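PDB 6A2A: sesquisabinene B synthase 2 from Santalum album, which probably converts farnesyl diphosphate into the sesquiterpene sesquisabinene B, with magnesium or manganese as cofactor. Local coordinates for residues Leu172-Glu175 and Gly176-Ile179; Glu182-Thr185 and Phe186-Lys190; Leu211-Leu215 and His216-Ile220. All blocks are in the same frame, centred on the assembly; numbering follows the deposited sequence.

Contact 1. Residues Leu172-Glu175 and Gly176-Ile179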
loop_
_atom_site.group_PDB
_atom_site.type_symbol
_atom_site.label_atom_id
_atom_site.label_comp_id
_atom_site.label_asym_id
_atom_site.label_seq_id
_atom_site.Cartn_x
_atom_site.Cartn_y
_atom_site.Cartn_z
ATOM N N LEU A 172 13.014 32.452 23.220
ATOM C CA LEU A 172 14.096 32.343 22.230
ATOM C C LEU A 172 15.463 32.483 22.922
ATOM O O LEU A 172 16.488 32.511 22.254
ATOM C CB LEU A 172 13.912 33.357 21.102
ATOM C CG LEU A 172 13.116 32.920 19.883
ATOM C CD1 LEU A 172 13.838 31.841 19.103
ATOM C CD2 LEU A 172 11.690 32.511 20.263
ATOM N N GLY A 173 15.451 32.569 24.221
ATOM C CA GLY A 173 16.645 32.731 25.045
ATOM C C GLY A 173 17.528 31.479 25.097
ATOM O O GLY A 173 17.110 30.355 24.790
ATOM N N TRP A 174 18.766 31.729 25.502
ATOM C CA TRP A 174 19.830 30.686 25.646
ATOM C C TRP A 174 20.247 30.553 27.099
ATOM O O TRP A 174 19.844 31.310 28.007
ATOM C CB TRP A 174 21.070 31.019 24.785
ATOM C CG TRP A 174 20.898 31.236 23.327
ATOM C CD1 TRP A 174 19.787 31.013 22.541
ATOM C CD2 TRP A 174 21.921 31.693 22.442
ATOM N NE1 TRP A 174 20.076 31.299 21.246
ATOM C CE2 TRP A 174 21.357 31.788 21.172
ATOM C CE3 TRP A 174 23.263 32.075 22.616
ATOM C CZ2 TRP A 174 22.092 32.161 20.052
ATOM C CZ3 TRP A 174 23.989 32.442 21.509
ATOM C CH2 TRP A 174 23.416 32.491 20.250
ATOM N N GLU A 175 21.054 29.530 27.415
ATOM C CA GLU A 175 21.526 29.423 28.766
ATOM C C GLU A 175 22.392 30.675 29.064
ATOM O O GLU A 175 23.011 31.226 28.155
ATOM C CB GLU A 175 22.337 28.138 29.034
ATOM C CG GLU A 175 21.548 26.841 29.009
ATOM C CD GLU A 175 22.418 25.643 29.410
ATOM O OE1 GLU A 175 23.328 25.311 28.651
ATOM O OE2 GLU A 175 22.260 25.150 30.507
ATOM N N GLY A 176 22.508 30.990 30.317
ATOM C CA GLY A 176 23.285 32.181 30.772
ATOM C C GLY A 176 22.668 33.508 30.364
ATOM O O GLY A 176 23.318 34.535 30.515
ATOM N N GLU A 177 21.445 33.547 29.820
ATOM C CA GLU A 177 20.831 34.837 29.474
ATOM C C GLU A 177 19.741 35.147 30.506
ATOM O O GLU A 177 18.500 34.990 30.284
ATOM C CB GLU A 177 20.356 34.846 28.029
ATOM C CG GLU A 177 21.452 34.744 26.997
ATOM C CD GLU A 177 20.997 34.796 25.579
ATOM O OE1 GLU A 177 19.911 34.222 25.272
ATOM O OE2 GLU A 177 21.710 35.414 24.728
ATOM N N ASP A 178 20.220 35.632 31.644
ATOM C CA ASP A 178 19.472 35.814 32.851
ATOM C C ASP A 178 18.302 36.841 32.687
ATOM O O ASP A 178 17.292 36.733 33.391
ATOM C CB ASP A 178 20.426 36.312 33.972
ATOM C CG ASP A 178 21.341 37.511 33.503
ATOM O OD1 ASP A 178 22.045 37.419 32.444
ATOM O OD2 ASP A 178 21.369 38.560 34.186
ATOM N N ILE A 179 18.470 37.775 31.780
ATOM C CA ILE A 179 17.458 38.847 31.623
ATOM C C ILE A 179 16.233 38.248 30.933
ATOM O O ILE A 179 15.097 38.616 31.257
ATOM C CB ILE A 179 17.988 40.074 30.881
ATOM C CG1 ILE A 179 19.151 40.705 31.646
ATOM C CG2 ILE A 179 16.872 41.096 30.700
ATOM C CD1 ILE A 179 19.929 41.637 30.798
HETATM O O HOH W 1 17.561 32.625 28.724
#

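Contact 2. Residues Glu182-Thr185 and Phe186-Lys190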
loop_
_atom_site.group_PDB
_atom_site.type_symbol
_atom_site.label_atom_id
_atom_site.label_comp_id
_atom_site.label_asym_id
_atom_site.label_seq_id
_atom_site.Cartn_x
_atom_site.Cartn_y
_atom_site.Cartn_z
ATOM N N GLU A 182 14.318 36.407 33.614
ATOM C CA GLU A 182 13.590 37.414 34.418
ATOM C C GLU A 182 12.342 37.884 33.625
ATOM O O GLU A 182 11.261 38.120 34.243
ATOM C CB GLU A 182 14.473 38.633 34.685
ATOM C CG GLU A 182 15.484 38.467 35.818
ATOM C CD GLU A 182 16.697 39.417 35.809
ATOM O OE1 GLU A 182 16.770 40.340 34.963
ATOM O OE2 GLU A 182 17.608 39.190 36.630
ATOM N N ALA A 183 12.504 38.101 32.323
ATOM C CA ALA A 183 11.419 38.558 31.437
ATOM C C ALA A 183 10.289 37.537 31.450
ATOM O O ALA A 183 9.094 37.861 31.567
ATOM C CB ALA A 183 11.927 38.748 30.049
ATOM N N ARG A 184 10.659 36.268 31.343
ATOM C CA ARG A 184 9.635 35.207 31.389
ATOM C C ARG A 184 8.877 35.208 32.715
ATOM O O ARG A 184 7.619 35.162 32.722
ATOM C CB ARG A 184 10.252 33.823 31.141
ATOM C CG ARG A 184 9.240 32.692 31.271
ATOM C CD ARG A 184 9.843 31.282 31.229
ATOM N NE ARG A 184 10.657 31.077 32.417
ATOM C CZ ARG A 184 10.182 30.720 33.598
ATOM N NH1 ARG A 184 8.887 30.509 33.762
ATOM N NH2 ARG A 184 11.002 30.568 34.629
ATOM N N THR A 185 9.565 35.261 33.854
ATOM C CA THR A 185 8.938 35.216 35.139
ATOM C C THR A 185 8.032 36.460 35.307
ATOM O O THR A 185 6.912 36.321 35.752
ATOM C CB THR A 185 9.987 35.157 36.271
ATOM O OG1 THR A 185 10.719 33.935 36.103
ATOM C CG2 THR A 185 9.375 35.142 37.654
ATOM N N PHE A 186 8.515 37.605 34.889
ATOM C CA PHE A 186 7.785 38.866 35.081
ATOM C C PHE A 186 6.534 38.859 34.187
ATOM O O PHE A 186 5.456 39.060 34.719
ATOM C CB PHE A 186 8.674 40.050 34.729
ATOM C CG PHE A 186 7.972 41.377 34.737
ATOM C CD1 PHE A 186 7.722 42.022 35.938
ATOM C CD2 PHE A 186 7.623 41.975 33.553
ATOM C CE1 PHE A 186 7.102 43.263 35.936
ATOM C CE2 PHE A 186 7.031 43.222 33.556
ATOM C CZ PHE A 186 6.777 43.852 34.753
ATOM N N ALA A 187 6.716 38.588 32.911
ATOM C CA ALA A 187 5.602 38.633 31.920
ATOM C C ALA A 187 4.554 37.573 32.248
ATOM O O ALA A 187 3.314 37.883 32.175
ATOM C CB ALA A 187 6.081 38.469 30.522
ATOM N N THR A 188 4.985 36.358 32.640
ATOM C CA THR A 188 4.060 35.304 33.034
ATOM C C THR A 188 3.194 35.771 34.201
ATOM O O THR A 188 1.965 35.605 34.206
ATOM C CB THR A 188 4.761 33.970 33.381
ATOM O OG1 THR A 188 5.571 33.554 32.284
ATOM C CG2 THR A 188 3.770 32.869 33.694
ATOM N N SER A 189 3.836 36.309 35.238
ATOM C CA SER A 189 3.149 36.703 36.444
ATOM C C SER A 189 2.144 37.818 36.133
ATOM O O SER A 189 0.984 37.767 36.555
ATOM C CB SER A 189 4.141 37.161 37.520
ATOM O OG SER A 189 3.408 37.694 38.626
ATOM N N LYS A 190 2.607 38.829 35.437
ATOM C CA LYS A 190 1.735 39.995 35.087
ATOM C C LYS A 190 0.582 39.557 34.190
ATOM O O LYS A 190 -0.588 39.986 34.418
ATOM C CB LYS A 190 2.515 41.096 34.368
ATOM C CG LYS A 190 3.523 41.840 35.222
ATOM C CD LYS A 190 3.028 42.085 36.607
ATOM C CE LYS A 190 3.949 42.902 37.463
ATOM N NZ LYS A 190 3.443 42.938 38.857
HETATM O O HOH W 2 6.388 30.848 32.271
#

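Contact 3. Residues Leu211-Leu215 and His216-Ile220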
loop_
_atom_site.group_PDB
_atom_site.type_symbol
_atom_site.label_atom_id
_atom_site.label_comp_id
_atom_site.label_asym_id
_atom_site.label_seq_id
_atom_site.Cartn_x
_atom_site.Cartn_y
_atom_site.Cartn_z
ATOM N N LEU A 211 -0.338 31.680 27.585
ATOM C CA LEU A 211 -0.057 31.191 28.916
ATOM C C LEU A 211 -0.148 29.653 28.966
ATOM O O LEU A 211 0.577 29.006 29.731
ATOM C CB LEU A 211 -1.004 31.856 29.907
ATOM C CG LEU A 211 -0.676 33.321 30.201
ATOM C CD1 LEU A 211 -1.763 33.940 31.061
ATOM C CD2 LEU A 211 0.672 33.447 30.918
ATOM N N ASP A 212 -1.040 29.079 28.181
ATOM C CA ASP A 212 -1.081 27.610 28.022
ATOM C C ASP A 212 0.194 27.092 27.395
ATOM O O ASP A 212 0.816 26.168 27.956
ATOM C CB ASP A 212 -2.284 27.163 27.192
ATOM C CG ASP A 212 -3.598 27.240 27.949
ATOM O OD1 ASP A 212 -3.643 27.454 29.159
ATOM O OD2 ASP A 212 -4.601 27.111 27.254
ATOM N N LEU A 213 0.589 27.632 26.235
ATOM C CA LEU A 213 1.871 27.290 25.565
ATOM C C LEU A 213 2.357 28.511 24.793
ATOM O O LEU A 213 1.599 29.075 23.993
ATOM C CB LEU A 213 1.722 26.130 24.577
ATOM C CG LEU A 213 1.593 24.727 25.166
ATOM C CD1 LEU A 213 1.257 23.742 24.065
ATOM C CD2 LEU A 213 2.835 24.293 25.911
ATOM N N PRO A 214 3.621 28.904 24.973
ATOM C CA PRO A 214 4.151 29.953 24.114
ATOM C C PRO A 214 4.178 29.568 22.635
ATOM O O PRO A 214 4.221 28.378 22.287
ATOM C CB PRO A 214 5.561 30.237 24.648
ATOM C CG PRO A 214 5.892 29.025 25.449
ATOM C CD PRO A 214 4.602 28.407 25.937
ATOM N N LEU A 215 4.145 30.544 21.719
ATOM C CA LEU A 215 4.146 30.304 20.346
ATOM C C LEU A 215 5.326 29.398 19.936
ATOM O O LEU A 215 5.179 28.544 19.058
ATOM C CB LEU A 215 4.215 31.648 19.597
ATOM C CG LEU A 215 4.235 31.569 18.088
ATOM C CD1 LEU A 215 3.009 30.885 17.572
ATOM C CD2 LEU A 215 4.339 32.955 17.443
ATOM N N HIS A 216 6.462 29.634 20.563
ATOM C CA HIS A 216 7.695 28.930 20.223
ATOM C C HIS A 216 7.521 27.425 20.484
ATOM O O HIS A 216 8.244 26.639 19.876
ATOM C CB HIS A 216 8.850 29.484 21.063
ATOM C CG HIS A 216 10.202 29.010 20.637
ATOM N ND1 HIS A 216 10.650 29.144 19.349
ATOM C CD2 HIS A 216 11.238 28.511 21.359
ATOM C CE1 HIS A 216 11.917 28.705 19.278
ATOM N NE2 HIS A 216 12.316 28.367 20.488
ATOM N N TRP A 217 6.658 27.049 21.421
ATOM C CA TRP A 217 6.469 25.626 21.836
ATOM C C TRP A 217 5.283 24.964 21.095
ATOM O O TRP A 217 5.012 23.784 21.308
ATOM C CB TRP A 217 6.289 25.579 23.350
ATOM C CG TRP A 217 7.538 25.865 24.128
ATOM C CD1 TRP A 217 8.743 26.283 23.639
ATOM C CD2 TRP A 217 7.684 25.760 25.540
ATOM N NE1 TRP A 217 9.628 26.471 24.664
ATOM C CE2 TRP A 217 9.025 26.093 25.836
ATOM C CE3 TRP A 217 6.854 25.361 26.579
ATOM C CZ2 TRP A 217 9.493 26.076 27.127
ATOM C CZ3 TRP A 217 7.338 25.305 27.852
ATOM C CH2 TRP A 217 8.628 25.722 28.138
ATOM N N ARG A 218 4.584 25.664 20.225
ATOM C CA ARG A 218 3.415 25.120 19.545
ATOM C C ARG A 218 3.798 24.583 18.175
ATOM O O ARG A 218 4.772 25.035 17.541
ATOM C CB ARG A 218 2.305 26.194 19.464
ATOM C CG ARG A 218 1.672 26.500 20.808
ATOM C CD ARG A 218 0.586 27.617 20.752
ATOM N NE ARG A 218 -0.146 27.706 21.983
ATOM C CZ ARG A 218 -1.184 26.922 22.311
ATOM N NH1 ARG A 218 -1.537 25.912 21.526
ATOM N NH2 ARG A 218 -1.807 27.125 23.447
ATOM N N THR A 219 2.967 23.719 17.648
ATOM C CA THR A 219 3.141 23.207 16.331
ATOM C C THR A 219 2.757 24.254 15.308
ATOM O O THR A 219 1.939 25.168 15.577
ATOM C CB THR A 219 2.344 21.945 16.005
ATOM O OG1 THR A 219 0.960 22.241 15.800
ATOM C CG2 THR A 219 2.485 20.844 17.049
ATOM N N ILE A 220 3.357 24.135 14.173
ATOM C CA ILE A 220 3.001 25.090 13.048
ATOM C C ILE A 220 1.566 24.838 12.574
ATOM O O ILE A 220 0.787 25.774 12.503
ATOM C CB ILE A 220 3.967 25.009 11.869
ATOM C CG1 ILE A 220 5.371 25.371 12.337
ATOM C CG2 ILE A 220 3.554 25.951 10.753
ATOM C CD1 ILE A 220 6.471 24.947 11.359
HETATM O O HOH W 3 -4.385 26.358 24.635
HETATM O O HOH W 4 5.862 27.409 16.771
#

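Contact 1. Residues Leu172-Glu175 and Gly176-Ile179
The backbone of Trp174 to Glu177 folds into a type II beta turn that reverses the chain just before helix 178-192 in the alpha-helical N-terminal domain, and its closing hydrogen bond is long, Glu177 N to Trp174 O at 3.3 Å. Gly176 holds the corner with phi 67°, a value that favours glycine; a side chain there would run into the carbonyl of Glu175. Glu177, at the N-cap position of the helix, folds its side chain back over the turn. Its extended chain, with CG anti to the carbonyl carbon (chi1 -65°), lays the carboxylate alongside the Trp174 side chain, the carboxylate and indole planes 14° apart. From there OE1 accepts the N-H of Trp174 at 2.8 Å, on its anti side and out of the carboxylate plane. A glutamate is long enough to span the turn in this way, and its other oxygen, OE2, forms a salt bridge with Arg132, whose guanidinium also makes a cation-pi contact with the indole. This pairing probably offsets the cost of burying the carboxylate. Water 1 ties the two ends of the turn together, donating to Trp174 O at 2.7 Å and to Glu177 O at 3.0 Å.

Contact 2. Residues Glu182-Thr185 and Phe186-Lys190
Thr188 grips the carbonyl of Arg184 twice, one turn back along helix 178-192, in the threonine-to-backbone (i to i-4) hydrogen bonding familiar from alpha-helices. Thr188 N donates to Arg184 O at 2.9 Å, the regular helical bond, while the hydroxyl OG1 donates to the same oxygen at 2.6 Å. The two donors reach it from opposite faces of the carbonyl plane, the hydroxyl 35° out of it. This is possible because OG1 stands anti to the carbonyl carbon of Thr188 (chi1 -55°), turned back toward the preceding turn. The Arg184 side chain runs alongside, pointing the same way, with CG 3.9 Å from Thr188 OG1. Beyond CG the arginine bends at chi3 (67°), which brings its guanidinium round to water 2. That water, lying at the guanidinium edge and in its plane, accepts from Arg184 NH1 and donates to Thr188 OG1, so the hydroxyl serves as donor and acceptor at once. A valine in place of Thr188 would probably deprive Arg184 O of its second donor and water 2 of the hydroxyl it donates to, loosening the water's hold on the guanidinium.

Around this pair the regular helical bonds continue, among them Ala187 N to Ala183 O at 2.8 Å. The small Ala183 suits close packing on Leu166 of helix 160-170, against which Thr188 also rests, on Tyr167. Ala183 also touches Phe152, whose ring meets that of Phe186, and Glu182, which touches Phe152 as well, forms a salt bridge with Lys147. Lys190 follows one turn after Phe186, and its CG lies over one face of that ring, 3.8 Å above the plane and toward the rim.

Contact 3. Residues Leu211-Leu215 and His216-Ile220
Arg218 reaches back across Leu213 and Pro214, its chain extended from CG to NE, and hydrogen-bonds through NE to Leu213 O at 3.0 Å. With CG anti to the carbonyl carbon (chi1 -71°), the arginine is directed over these two residues, and Leu213 CB sits 3.4 Å above one face of the guanidinium, toward its rim. The length of the residue matters: NH2 extends far enough to donate to His209 O near the end of helix 201-212 and to water 3. That water, in the guanidinium plane, donates to Asp212 OD2 and so links the two opposite charges, which stand 4.7 Å apart between OD2 and Arg218 NH2.

The segment is the connection between helices 201-212 and 220-232, tightened by a short 3-10 turn in which Trp217 N bonds to Pro214 O and Arg218 N to Leu215 O. Pro214, which brings no N-H to satisfy, presents its apolar ring CH2 groups to the indole: CG makes a CH-pi contact over the face of the five-membered ring of Trp217, 4.0 Å from its centroid. Leu213 CD2 lies instead at the edge of that indole, 4.2 Å from CE3, and the ring stacks further with Trp504 and His533. The buried side chain of Leu215 packs on Glu223 of helix 220-232. Water 4 bridges its carbonyl to Arg218 O, donating to Leu215 O at 2.6 Å.

Overall arrangement
The three contacts follow one another along the chain. Contacts 1 and 2 share helix 178-192, the first at its beginning and the second along its middle, with centres about 14 Å apart. Contact 3, at the end of helix 201-212, lies nearer the core of the molecule, its centre about 10 Å from that of the chain against about 22 and 24 Å for contacts 1 and 2. It touches both: Leu172 CD2 packs on His216 ND1 at 3.6 Å, and Thr188 O meets Leu211 CD2 at 4.1 Å. Asn508 also joins contacts 1 and 3, bonding Gly173 O and His216 NE2. All three lie away from the magnesium-binding residues Asp316, Asp320, Glu394 and Asn460.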